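Local coordinates for protein adenosylmethionine-8-amino-7-oxononanoate aminotransferase (Methanocaldococcus jannaschii, PDB 6ZHK) that probably transfers the amino group of S-adenosylmethionine to 8-amino-7-oxononanoate in biotin synthesis, using pyridoxal 5'-phosphate as cofactor, at residues A[112-122]-A[309-320]; A[365-373]-A[390-398]. One frame throughout, in Å; residues are numbered along the deposited sequence.

How the contacts relate
Contact 1 closes before contact 2 opens along the chain, and the two lie on opposite sides of its centre, their own centres about 28 Å apart and their nearest atoms about 13 Å apart, without touching. Contact 1 pairs two strands of the seven-stranded sheet of the large domain and borders the predicted cofactor site: it contains G122, about 6 Å from the side chain of D268, both predicted to bind the cofactor, and the F117 side chain comes within about 4 Å of G336, a predicted substrate-binding residue. It also supplies L113 to the magnesium site. Contact 2, remote from these sites, sets a helix against a hairpin of the three-stranded antiparallel sheet near the C-terminus.

Contact 1: A[112-122]-A[309-320]; sequences HLTKVFYSEDG and PLAATLTTDEIY. With MG (magnesium ion), chain C.
With CG anti to the carbonyl carbon (chi1 -69°) and bends at chi2 and chi4, the K115 chain, in the conformer described, is laid across one face of the Y320 ring, itself anti to its backbone N. K115 CE lies 3.5 Å from the centroid of the Y320 ring, a CH-pi contact, with NZ farther out in a cation-pi position. K115 NZ then forms a salt bridge of 2.9 Å to D317 OD1, coming on the syn side but tilted 31° out of the carboxylate plane, and has a second partner in the carbonyl of E19 of the second subunit. T114 OG1 donates to the same D317 OD1 at 2.7 Å from above the plane, on the face opposite NZ, and the two donors grip this oxygen between them. Strands 115-119 and 311-315 run antiparallel (155°) in the mixed seven-stranded sheet of the fold type I aminotransferases, where 115-119 is the outermost strand within the chain. A classic beta bulge ends the pairing at T315: T114 N and K115 N both donate to T315 O, the first at 3.0 Å. Farther along, T313 N donates to F117 O at 2.8 Å, and a water joins F117 O, S119 OG and T313 OG1; T313 OG1 also bonds A125 O. On the other side of the sheet V116 and L314 lie side by side, pointing the same way, with V116 CG2 3.8 Å from L314 CG; helix 96-108 packs here on V116 and Y118. At the start of helix 317-321, the N-cap T316 accepts from I319 N through OG1. Just before the bulge, L113 O binds the magnesium ion at 2.2 Å, together with V106 O, T109 OG1, P110 O and a water.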
loop_
_atom_site.group_PDB
_atom_site.type_symbol
_atom_site.label_atom_id
_atom_site.label_comp_id
_atom_site.label_asym_id
_atom_site.label_seq_id
_atom_site.Cartn_x
_atom_site.Cartn_y
_atom_site.Cartn_z
ATOM N N HIS A 112 25.231 4.732 6.972
ATOM C CA HIS A 112 24.671 4.216 8.216
ATOM C C HIS A 112 23.336 3.517 7.932
ATOM O O HIS A 112 22.792 2.920 8.847
ATOM C CB HIS A 112 24.453 5.300 9.276
ATOM C CG HIS A 112 23.533 6.382 8.818
ATOM N ND1 HIS A 112 23.924 7.322 7.895
ATOM C CD2 HIS A 112 22.249 6.668 9.135
ATOM C CE1 HIS A 112 22.916 8.134 7.633
ATOM N NE2 HIS A 112 21.872 7.758 8.379
ATOM N N LEU A 113 22.848 3.621 6.692
ATOM C CA LEU A 113 21.569 2.957 6.383
ATOM C C LEU A 113 21.879 1.671 5.625
ATOM O O LEU A 113 22.342 1.679 4.461
ATOM C CB LEU A 113 20.658 3.883 5.565
ATOM C CG LEU A 113 20.285 5.225 6.217
ATOM C CD1 LEU A 113 19.649 6.212 5.233
ATOM C CD2 LEU A 113 19.317 5.018 7.386
ATOM N N THR A 114 21.597 0.559 6.329
ATOM C CA THR A 114 22.163 -0.743 6.033
ATOM C C THR A 114 21.085 -1.816 5.919
ATOM O O THR A 114 21.413 -2.985 5.667
ATOM C CB THR A 114 23.130 -1.150 7.152
ATOM O OG1 THR A 114 22.463 -0.921 8.389
ATOM C CG2 THR A 114 24.400 -0.320 7.143
ATOM N N LYS A 115 19.826 -1.472 6.170
ATOM C CA LYS A 115 18.801 -2.532 6.144
ATOM C C LYS A 115 17.602 -2.014 5.356
ATOM O O LYS A 115 17.356 -0.805 5.374
ATOM C CB LYS A 115 18.340 -2.865 7.561
ATOM C CG LYS A 115 19.432 -3.563 8.414
ATOM C CD LYS A 115 19.746 -4.942 7.873
ATOM C CE LYS A 115 20.745 -5.721 8.717
ATOM N NZ LYS A 115 22.133 -5.373 8.334
ATOM N N VAL A 116 16.878 -2.920 4.687
ATOM C CA VAL A 116 15.830 -2.529 3.743
ATOM C C VAL A 116 14.577 -3.336 4.091
ATOM O O VAL A 116 14.668 -4.564 4.139
ATOM C CB VAL A 116 16.240 -2.846 2.267
ATOM C CG1 VAL A 116 15.040 -2.709 1.330
ATOM C CG2 VAL A 116 17.343 -1.912 1.828
ATOM N N PHE A 117 13.459 -2.642 4.363
ATOM C CA PHE A 117 12.182 -3.307 4.559
ATOM C C PHE A 117 11.273 -2.786 3.447
ATOM O O PHE A 117 10.976 -1.587 3.397
ATOM C CB PHE A 117 11.604 -2.899 5.937
ATOM C CG PHE A 117 10.456 -3.772 6.351
ATOM C CD1 PHE A 117 9.216 -3.672 5.726
ATOM C CD2 PHE A 117 10.653 -4.726 7.332
ATOM C CE1 PHE A 117 8.185 -4.563 6.052
ATOM C CE2 PHE A 117 9.621 -5.590 7.692
ATOM C CZ PHE A 117 8.418 -5.537 7.018
ATOM N N TYR A 118 10.735 -3.687 2.608
ATOM C CA TYR A 118 9.997 -3.258 1.433
ATOM C C TYR A 118 8.504 -3.142 1.713
ATOM O O TYR A 118 7.974 -3.829 2.565
ATOM C CB TYR A 118 10.076 -4.335 0.347
ATOM C CG TYR A 118 11.456 -4.438 -0.314
ATOM C CD1 TYR A 118 11.918 -3.409 -1.130
ATOM C CD2 TYR A 118 12.255 -5.579 -0.160
ATOM C CE1 TYR A 118 13.153 -3.522 -1.776
ATOM C CE2 TYR A 118 13.471 -5.711 -0.810
ATOM C CZ TYR A 118 13.932 -4.662 -1.588
ATOM O OH TYR A 118 15.118 -4.737 -2.262
ATOM N N SER A 119 7.832 -2.288 0.932
ATOM C CA SER A 119 6.383 -2.165 0.924
ATOM C C SER A 119 5.992 -1.639 -0.460
ATOM O O SER A 119 6.844 -1.578 -1.358
ATOM C CB SER A 119 5.879 -1.254 2.039
ATOM O OG SER A 119 6.405 0.057 1.943
ATOM N N GLU A 120 4.725 -1.250 -0.638
ATOM C CA GLU A 120 4.248 -0.864 -1.959
ATOM C C GLU A 120 4.151 0.645 -2.133
ATOM O O GLU A 120 4.465 1.111 -3.201
ATOM C CB GLU A 120 2.887 -1.487 -2.275
ATOM C CG GLU A 120 3.017 -2.957 -2.622
ATOM C CD GLU A 120 3.374 -3.865 -1.463
ATOM O OE1 GLU A 120 2.652 -3.801 -0.413
ATOM O OE2 GLU A 120 4.420 -4.569 -1.588
ATOM N N ASP A 121 3.785 1.407 -1.086
ATOM C CA ASP A 121 3.466 2.827 -1.253
ATOM C C ASP A 121 4.226 3.599 -0.179
ATOM O O ASP A 121 4.481 3.043 0.896
ATOM C CB ASP A 121 1.968 3.104 -1.035
ATOM C CG ASP A 121 1.135 2.409 -2.101
ATOM O OD1 ASP A 121 1.633 2.296 -3.247
ATOM O OD2 ASP A 121 -0.015 1.970 -1.797
ATOM N N GLY A 122 4.538 4.869 -0.472
ATOM C CA GLY A 122 5.259 5.727 0.462
ATOM C C GLY A 122 4.501 5.881 1.793
ATOM O O GLY A 122 5.133 5.957 2.854
ATOM N N PRO A 309 4.309 0.435 -8.214
ATOM C CA PRO A 309 4.306 0.810 -6.800
ATOM C C PRO A 309 5.315 -0.015 -6.015
ATOM O O PRO A 309 4.997 -1.067 -5.472
ATOM C CB PRO A 309 2.854 0.532 -6.372
ATOM C CG PRO A 309 2.468 -0.623 -7.181
ATOM C CD PRO A 309 3.108 -0.373 -8.546
ATOM N N LEU A 310 6.490 0.581 -5.812
ATOM C CA LEU A 310 7.388 0.041 -4.796
ATOM C C LEU A 310 7.766 1.112 -3.778
ATOM O O LEU A 310 7.965 2.268 -4.136
ATOM C CB LEU A 310 8.645 -0.527 -5.463
ATOM C CG LEU A 310 9.593 -1.272 -4.514
ATOM C CD1 LEU A 310 8.882 -2.498 -3.925
ATOM C CD2 LEU A 310 10.829 -1.716 -5.300
ATOM N N ALA A 311 7.848 0.715 -2.507
ATOM C CA ALA A 311 8.421 1.617 -1.531
ATOM C C ALA A 311 9.402 0.849 -0.646
ATOM O O ALA A 311 9.465 -0.382 -0.681
ATOM C CB ALA A 311 7.333 2.302 -0.780
ATOM N N ALA A 312 10.251 1.595 0.077
ATOM C CA ALA A 312 11.194 0.964 1.005
ATOM C C ALA A 312 11.399 1.832 2.241
ATOM O O ALA A 312 11.357 3.078 2.169
ATOM C CB ALA A 312 12.528 0.809 0.280
ATOM N N THR A 313 11.609 1.175 3.388
ATOM C CA THR A 313 11.997 1.897 4.587
ATOM C C THR A 313 13.387 1.385 4.968
ATOM O O THR A 313 13.571 0.208 5.221
ATOM C CB THR A 313 10.998 1.557 5.718
ATOM O OG1 THR A 313 9.674 1.841 5.232
ATOM C CG2 THR A 313 11.293 2.330 6.984
ATOM N N LEU A 314 14.376 2.265 4.951
ATOM C CA LEU A 314 15.720 1.844 5.277
ATOM C C LEU A 314 16.064 2.302 6.708
ATOM O O LEU A 314 15.720 3.416 7.096
ATOM C CB LEU A 314 16.670 2.538 4.273
ATOM C CG LEU A 314 16.936 1.712 3.030
ATOM C CD1 LEU A 314 15.697 1.591 2.125
ATOM C CD2 LEU A 314 18.230 2.117 2.327
ATOM N N THR A 315 16.802 1.471 7.462
ATOM C CA THR A 315 17.154 1.787 8.847
ATOM C C THR A 315 18.635 1.433 9.106
ATOM O O THR A 315 19.314 0.805 8.264
ATOM C CB THR A 315 16.289 1.027 9.876
ATOM O OG1 THR A 315 16.765 -0.315 9.920
ATOM C CG2 THR A 315 14.833 0.897 9.481
ATOM N N THR A 316 19.091 1.876 10.274
ATOM C CA THR A 316 20.393 1.605 10.856
ATOM C C THR A 316 20.372 0.198 11.425
ATOM O O THR A 316 19.294 -0.357 11.627
ATOM C CB THR A 316 20.705 2.601 11.972
ATOM O OG1 THR A 316 19.681 2.405 12.962
ATOM C CG2 THR A 316 20.729 4.022 11.447
ATOM N N ASP A 317 21.557 -0.390 11.616
ATOM C CA ASP A 317 21.581 -1.683 12.283
ATOM C C ASP A 317 21.110 -1.542 13.736
ATOM O O ASP A 317 20.610 -2.520 14.318
ATOM C CB ASP A 317 22.988 -2.297 12.287
ATOM C CG ASP A 317 23.383 -2.899 10.941
ATOM O OD1 ASP A 317 22.518 -3.058 10.055
ATOM O OD2 ASP A 317 24.566 -3.236 10.831
ATOM N N GLU A 318 21.320 -0.345 14.309
ATOM C CA GLU A 318 20.946 -0.129 15.705
ATOM C C GLU A 318 19.442 -0.404 15.872
ATOM O O GLU A 318 19.010 -1.110 16.771
ATOM C CB GLU A 318 21.346 1.278 16.160
ATOM C CG GLU A 318 20.715 1.737 17.485
ATOM C CD GLU A 318 20.972 1.015 18.815
ATOM O OE1 GLU A 318 22.002 0.267 18.897
ATOM O OE2 GLU A 318 20.132 1.177 19.804
ATOM N N ILE A 319 18.663 0.102 14.937
ATOM C CA ILE A 319 17.224 -0.089 15.043
ATOM C C ILE A 319 16.876 -1.558 14.816
ATOM O O ILE A 319 16.138 -2.146 15.601
ATOM C CB ILE A 319 16.486 0.861 14.094
ATOM C CG1 ILE A 319 16.608 2.315 14.583
ATOM C CG2 ILE A 319 15.016 0.405 13.862
ATOM C CD1 ILE A 319 16.101 2.600 15.969
ATOM N N TYR A 320 17.405 -2.133 13.731
ATOM C CA TYR A 320 17.131 -3.494 13.337
ATOM C C TYR A 320 17.475 -4.458 14.493
ATOM O O TYR A 320 16.783 -5.443 14.761
ATOM C CB TYR A 320 17.972 -3.767 12.078
ATOM C CG TYR A 320 18.102 -5.195 11.593
ATOM C CD1 TYR A 320 19.026 -6.079 12.158
ATOM C CD2 TYR A 320 17.351 -5.649 10.498
ATOM C CE1 TYR A 320 19.167 -7.386 11.678
ATOM C CE2 TYR A 320 17.513 -6.931 9.981
ATOM C CZ TYR A 320 18.428 -7.795 10.575
ATOM O OH TYR A 320 18.623 -9.021 10.038
HETATM MG MG MG C . 23.336 2.826 2.866
HETATM O O HOH W 1 23.904 1.034 10.838
HETATM O O HOH W 2 8.722 0.028 3.363
HETATM O O HOH W 3 5.387 3.555 -4.286
HETATM O O HOH W 4 25.119 1.778 3.353
#

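Contact 2: A[365-373]-A[390-398]; sequences IQPKIKLFH and GRGFMVGIE
I369 and G392 bring helix 366-376 against a beta hairpin, their CA atoms 5.7 Å apart, where a type II' turn runs from R391 to M394. This is a two-residue hairpin loop linking strands 385-391 and 394-399, closed by backbone bonds in both directions between R391 and M394; with strand 436-439 they make the three-stranded antiparallel sheet of the C-terminal part of the aminotransferase. G392, with a positive phi, holds the second position of the turn and leaves its carbonyl to the helix. H373 NE2 donates to this G392 O at 2.7 Å, nearly in its ring plane and at an N-H...O angle of 155°. I369 CG2 lies 3.7 Å from G392 CA beside it. The F372 ring, swung anti to its backbone N (chi1 -172°), reaches between the turn and the strand that follows: CE2 packs 3.7 Å from V395 CG2, while CD2 meets F393 CD1. The planes of the two phenyl rings are at 47°. L439 of strand 436-439 and C454 of helix 447-463 also pack on F372, which places its ring between the sheet and helix 447-463. F393 packs on P441 and L443 as well as on the helix. K368 CB reaches the edge of the F393 ring at CZ, although the lysine's amino end goes off to the carbonyls of L443 and I445. I365 CB comes within 4.0 Å of F393 CE2, and I369 CG1 makes a CH-pi contact over the centre of one face of the F393 ring, 3.7 Å from its centroid.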
loop_
_atom_site.group_PDB
_atom_site.type_symbol
_atom_site.label_atom_id
_atom_site.label_comp_id
_atom_site.label_asym_id
_atom_site.label_seq_id
_atom_site.Cartn_x
_atom_site.Cartn_y
_atom_site.Cartn_z
ATOM N N ILE A 365 21.699 16.205 -15.040
ATOM C CA ILE A 365 20.549 17.084 -14.887
ATOM C C ILE A 365 20.961 18.471 -14.393
ATOM O O ILE A 365 20.139 19.373 -14.393
ATOM C CB ILE A 365 19.411 16.518 -13.998
ATOM C CG1 ILE A 365 19.833 16.422 -12.519
ATOM C CG2 ILE A 365 18.886 15.186 -14.543
ATOM C CD1 ILE A 365 18.808 15.697 -11.624
ATOM N N GLN A 366 22.202 18.655 -13.960
ATOM C CA GLN A 366 22.566 19.922 -13.346
ATOM C C GLN A 366 22.356 21.095 -14.313
ATOM O O GLN A 366 21.748 22.082 -13.934
ATOM C CB GLN A 366 23.992 19.948 -12.752
ATOM C CG GLN A 366 24.244 19.026 -11.544
ATOM C CD GLN A 366 23.228 19.032 -10.417
ATOM O OE1 GLN A 366 22.893 20.070 -9.840
ATOM N NE2 GLN A 366 22.671 17.864 -10.147
ATOM N N PRO A 367 22.878 21.133 -15.552
ATOM C CA PRO A 367 22.574 22.298 -16.399
ATOM C C PRO A 367 21.087 22.440 -16.718
ATOM O O PRO A 367 20.615 23.537 -17.001
ATOM C CB PRO A 367 23.356 22.014 -17.696
ATOM C CG PRO A 367 23.762 20.542 -17.650
ATOM C CD PRO A 367 23.794 20.150 -16.185
ATOM N N LYS A 368 20.322 21.330 -16.684
ATOM C CA LYS A 368 18.905 21.459 -16.994
ATOM C C LYS A 368 18.148 22.131 -15.855
ATOM O O LYS A 368 17.236 22.941 -16.077
ATOM C CB LYS A 368 18.292 20.087 -17.340
ATOM C CG LYS A 368 19.022 19.322 -18.446
ATOM C CD LYS A 368 18.042 18.337 -19.085
ATOM C CE LYS A 368 17.980 17.036 -18.310
ATOM N NZ LYS A 368 17.178 16.003 -19.028
ATOM N N ILE A 369 18.523 21.785 -14.614
ATOM C CA ILE A 369 17.907 22.487 -13.482
ATOM C C ILE A 369 18.258 23.978 -13.499
ATOM O O ILE A 369 17.422 24.838 -13.200
ATOM C CB ILE A 369 18.348 21.808 -12.163
ATOM C CG1 ILE A 369 17.670 20.442 -12.015
ATOM C CG2 ILE A 369 18.098 22.691 -10.946
ATOM C CD1 ILE A 369 18.362 19.523 -11.018
ATOM N N LYS A 370 19.540 24.289 -13.764
ATOM C CA LYS A 370 19.969 25.681 -13.832
ATOM C C LYS A 370 19.166 26.431 -14.901
ATOM O O LYS A 370 18.686 27.536 -14.673
ATOM C CB LYS A 370 21.464 25.723 -14.167
ATOM C CG LYS A 370 22.404 26.350 -13.144
ATOM C CD LYS A 370 23.706 25.560 -13.080
ATOM C CE LYS A 370 24.460 25.749 -11.789
ATOM N NZ LYS A 370 25.120 24.475 -11.428
ATOM N N LEU A 371 18.970 25.802 -16.063
ATOM C CA LEU A 371 18.156 26.393 -17.123
ATOM C C LEU A 371 16.704 26.595 -16.680
ATOM O O LEU A 371 16.096 27.637 -16.938
ATOM C CB LEU A 371 18.278 25.550 -18.400
ATOM C CG LEU A 371 17.336 25.979 -19.546
ATOM C CD1 LEU A 371 17.706 27.362 -20.119
ATOM C CD2 LEU A 371 17.225 24.930 -20.644
ATOM N N PHE A 372 16.119 25.566 -16.043
ATOM C CA PHE A 372 14.764 25.650 -15.516
ATOM C C PHE A 372 14.601 26.864 -14.579
ATOM O O PHE A 372 13.652 27.631 -14.701
ATOM C CB PHE A 372 14.464 24.336 -14.754
ATOM C CG PHE A 372 13.049 24.129 -14.275
ATOM C CD1 PHE A 372 11.986 24.583 -15.034
ATOM C CD2 PHE A 372 12.774 23.467 -13.083
ATOM C CE1 PHE A 372 10.672 24.321 -14.663
ATOM C CE2 PHE A 372 11.455 23.255 -12.660
ATOM C CZ PHE A 372 10.409 23.683 -13.455
ATOM N N HIS A 373 15.522 27.038 -13.630
ATOM C CA HIS A 373 15.345 28.110 -12.656
ATOM C C HIS A 373 15.474 29.468 -13.346
ATOM O O HIS A 373 14.784 30.416 -12.957
ATOM C CB HIS A 373 16.294 27.952 -11.433
ATOM C CG HIS A 373 16.020 26.724 -10.617
ATOM N ND1 HIS A 373 16.862 26.294 -9.608
ATOM C CD2 HIS A 373 15.009 25.819 -10.676
ATOM C CE1 HIS A 373 16.378 25.173 -9.064
ATOM N NE2 HIS A 373 15.220 24.865 -9.685
ATOM N N GLY A 390 11.258 26.493 -4.687
ATOM C CA GLY A 390 11.378 25.050 -4.789
ATOM C C GLY A 390 12.826 24.611 -4.662
ATOM O O GLY A 390 13.692 25.434 -4.356
ATOM N N ARG A 391 13.095 23.347 -4.986
ATOM C CA ARG A 391 14.457 22.840 -5.058
ATOM C C ARG A 391 14.572 21.936 -6.281
ATOM O O ARG A 391 13.729 21.058 -6.481
ATOM C CB ARG A 391 14.792 21.932 -3.869
ATOM C CG ARG A 391 14.814 22.587 -2.500
ATOM C CD ARG A 391 15.417 21.557 -1.516
ATOM N NE ARG A 391 15.581 22.149 -0.199
ATOM C CZ ARG A 391 16.629 22.897 0.125
ATOM N NH1 ARG A 391 17.622 23.052 -0.737
ATOM N NH2 ARG A 391 16.718 23.383 1.354
ATOM N N GLY A 392 15.565 22.194 -7.126
ATOM C CA GLY A 392 15.787 21.400 -8.345
ATOM C C GLY A 392 14.551 21.381 -9.256
ATOM O O GLY A 392 14.024 22.442 -9.626
ATOM N N PHE A 393 14.040 20.165 -9.528
ATOM C CA PHE A 393 12.852 19.984 -10.354
ATOM C C PHE A 393 11.569 19.868 -9.512
ATOM O O PHE A 393 10.643 19.168 -9.922
ATOM C CB PHE A 393 13.021 18.693 -11.186
ATOM C CG PHE A 393 13.912 18.742 -12.394
ATOM C CD1 PHE A 393 13.860 19.831 -13.262
ATOM C CD2 PHE A 393 14.845 17.720 -12.622
ATOM C CE1 PHE A 393 14.682 19.884 -14.390
ATOM C CE2 PHE A 393 15.651 17.768 -13.753
ATOM C CZ PHE A 393 15.562 18.839 -14.629
ATOM N N MET A 394 11.539 20.447 -8.293
ATOM C CA MET A 394 10.293 20.477 -7.552
ATOM C C MET A 394 10.025 21.946 -7.240
ATOM O O MET A 394 10.679 22.555 -6.389
ATOM C CB MET A 394 10.455 19.721 -6.224
ATOM C CG MET A 394 10.861 18.287 -6.444
ATOM S SD MET A 394 11.053 17.340 -4.896
ATOM C CE MET A 394 9.366 16.758 -4.743
ATOM N N VAL A 395 9.048 22.519 -7.932
ATOM C CA VAL A 395 8.854 23.961 -7.937
ATOM C C VAL A 395 7.388 24.247 -7.699
ATOM O O VAL A 395 6.512 23.544 -8.210
ATOM C CB VAL A 395 9.380 24.581 -9.259
ATOM C CG1 VAL A 395 8.841 25.996 -9.511
ATOM C CG2 VAL A 395 10.890 24.593 -9.278
ATOM N N GLY A 396 7.105 25.278 -6.904
ATOM C CA GLY A 396 5.735 25.763 -6.835
ATOM C C GLY A 396 5.658 27.226 -7.274
ATOM O O GLY A 396 6.622 28.001 -7.063
ATOM N N ILE A 397 4.530 27.570 -7.912
ATOM C CA ILE A 397 4.260 28.963 -8.283
ATOM C C ILE A 397 2.935 29.352 -7.664
ATOM O O ILE A 397 1.879 28.851 -8.074
ATOM C CB ILE A 397 4.266 29.210 -9.814
ATOM C CG1 ILE A 397 5.582 28.773 -10.420
ATOM C CG2 ILE A 397 3.927 30.672 -10.160
ATOM C CD1 ILE A 397 5.576 27.313 -10.824
ATOM N N GLU A 398 3.040 30.208 -6.636
ATOM C CA GLU A 398 1.938 30.528 -5.745
ATOM C C GLU A 398 1.143 31.709 -6.306
ATOM O O GLU A 398 1.684 32.806 -6.449
ATOM C CB GLU A 398 2.398 30.826 -4.307
ATOM C CG GLU A 398 1.184 31.026 -3.414
ATOM C CD GLU A 398 1.335 30.900 -1.901
ATOM O OE1 GLU A 398 2.457 31.061 -1.384
ATOM O OE2 GLU A 398 0.300 30.666 -1.240
#